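Local coordinates for putative uncharacterized protein (Enterobacter cloacae, PDB 4HFK) that is probably a type VI secretion immunity protein that binds and neutralises a cognate amidase effector, at residues N17-Q20 with N21-G25. Residues are numbered along the deposited sequence; the frame is centred on the assembly and turned at random.
Sequences NWVQ and NRCIG
R22 lies alongside W18, one turn further along the same helix, and both side chains run out in the same direction. From its CB, 3.3 Å from W18 O, the arginine extends with CG anti to the backbone N (chi1 178°) and bends at chi2. This brings CD against the six-membered part of the indole, 3.5 Å from W18 CZ2. NE follows, 4.2 Å from W18 CZ2, and the guanidinium plane ends only 15° from that of the ring. Arginine suits this place because its CD packs on tryptophan while its charged end reaches beyond: NE forms a salt bridge with D59, and NH2 bonds to the backbone of the partner protein chain.

The backbone of both residues is held by the i to i+4 bonds of the alpha helix, as in R22 N to W18 O at 2.9 Å. On another side, Q20 OE1 takes a weak bond from N21 ND2 (3.1 Å). The two amides are turned 48° from each other. I24 CD1 lies 3.4 Å from Q20 OE1, a methyl packed against the amide group. Q20 NE2 bonds to T84 and to Q20 OE1 of the second subunit, while its own OE1 is an acceptor, so glutamine fills both roles at the buried interface with that subunit. Helix 11-27 thus forms a central rod: W18 meets W44 of helix 31-47, V19 and C23 pack on I62 of helix 52-66, and C23 and I24 touch C83 of helix 79-87.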
loop_
_atom_site.group_PDB
_atom_site.type_symbol
_atom_site.label_atom_id
_atom_site.label_comp_id
_atom_site.label_asym_id
_atom_site.label_seq_id
_atom_site.Cartn_x
_atom_site.Cartn_y
_atom_site.Cartn_z
ATOM N N ASN B 17 -2.602 2.747 7.179
ATOM C CA ASN B 17 -2.014 1.538 6.628
ATOM C C ASN B 17 -2.899 0.318 6.871
ATOM O O ASN B 17 -3.015 -0.544 5.998
ATOM C CB ASN B 17 -0.587 1.347 7.168
ATOM C CG ASN B 17 0.346 2.472 6.718
ATOM O OD1 ASN B 17 0.028 3.195 5.769
ATOM N ND2 ASN B 17 1.485 2.634 7.400
ATOM N N TRP B 18 -3.544 0.254 8.035
ATOM C CA TRP B 18 -4.562 -0.767 8.251
ATOM C C TRP B 18 -5.625 -0.692 7.157
ATOM O O TRP B 18 -5.942 -1.702 6.508
ATOM C CB TRP B 18 -5.223 -0.645 9.632
ATOM C CG TRP B 18 -6.255 -1.746 9.871
ATOM C CD1 TRP B 18 -6.019 -3.009 10.356
ATOM C CD2 TRP B 18 -7.669 -1.681 9.601
ATOM N NE1 TRP B 18 -7.203 -3.724 10.422
ATOM C CE2 TRP B 18 -8.226 -2.932 9.968
ATOM C CE3 TRP B 18 -8.518 -0.682 9.114
ATOM C CZ2 TRP B 18 -9.595 -3.210 9.839
ATOM C CZ3 TRP B 18 -9.877 -0.956 8.997
ATOM C CH2 TRP B 18 -10.399 -2.215 9.360
ATOM N N VAL B 19 -6.166 0.503 6.943
ATOM C CA VAL B 19 -7.230 0.686 5.953
ATOM C C VAL B 19 -6.743 0.292 4.559
ATOM O O VAL B 19 -7.450 -0.403 3.815
ATOM C CB VAL B 19 -7.749 2.144 5.913
ATOM C CG1 VAL B 19 -8.696 2.347 4.718
ATOM C CG2 VAL B 19 -8.457 2.504 7.222
ATOM N N GLN B 20 -5.535 0.735 4.209
ATOM C CA GLN B 20 -4.984 0.450 2.883
ATOM C C GLN B 20 -4.766 -1.050 2.679
ATOM O O GLN B 20 -5.160 -1.613 1.654
ATOM C CB GLN B 20 -3.665 1.205 2.664
ATOM C CG GLN B 20 -3.319 1.416 1.180
ATOM C CD GLN B 20 -2.062 0.681 0.743
ATOM O OE1 GLN B 20 -1.538 -0.158 1.472
ATOM N NE2 GLN B 20 -1.568 1.003 -0.454
ATOM N N ASN B 21 -4.135 -1.695 3.656
ATOM C CA ASN B 21 -3.832 -3.120 3.547
ATOM C C ASN B 21 -5.115 -3.935 3.460
ATOM O O ASN B 21 -5.218 -4.885 2.684
ATOM C CB ASN B 21 -3.006 -3.598 4.740
ATOM C CG ASN B 21 -1.566 -3.132 4.688
ATOM O OD1 ASN B 21 -0.756 -3.542 5.525
ATOM N ND2 ASN B 21 -1.234 -2.265 3.721
ATOM N N ARG B 22 -6.101 -3.555 4.258
ATOM C CA ARG B 22 -7.398 -4.211 4.208
ATOM C C ARG B 22 -8.107 -3.992 2.858
ATOM O O ARG B 22 -8.758 -4.904 2.331
ATOM C CB ARG B 22 -8.269 -3.731 5.363
ATOM C CG ARG B 22 -9.637 -4.336 5.350
ATOM C CD ARG B 22 -10.063 -4.728 6.748
ATOM N NE ARG B 22 -11.398 -5.315 6.731
ATOM C CZ ARG B 22 -11.636 -6.618 6.837
ATOM N NH1 ARG B 22 -10.628 -7.470 6.991
ATOM N NH2 ARG B 22 -12.883 -7.060 6.809
ATOM N N CYS B 23 -7.986 -2.793 2.291
ATOM C CA CYS B 23 -8.533 -2.557 0.954
ATOM C C CYS B 23 -7.887 -3.476 -0.076
ATOM O O CYS B 23 -8.576 -4.065 -0.910
ATOM C CB CYS B 23 -8.318 -1.113 0.509
ATOM S SG CYS B 23 -9.424 0.063 1.230
ATOM N N ILE B 24 -6.561 -3.577 -0.027
ATOM C CA ILE B 24 -5.826 -4.462 -0.932
ATOM C C ILE B 24 -6.361 -5.884 -0.831
ATOM O O ILE B 24 -6.542 -6.556 -1.845
ATOM C CB ILE B 24 -4.317 -4.432 -0.637
ATOM C CG1 ILE B 24 -3.749 -3.059 -1.020
ATOM C CG2 ILE B 24 -3.593 -5.522 -1.416
ATOM C CD1 ILE B 24 -2.325 -2.818 -0.562
ATOM N N GLY B 25 -6.646 -6.324 0.393
ATOM C CA GLY B 25 -7.198 -7.645 0.628
ATOM C C GLY B 25 -8.561 -7.827 -0.015
ATOM O O GLY B 25 -8.892 -8.915 -0.494
#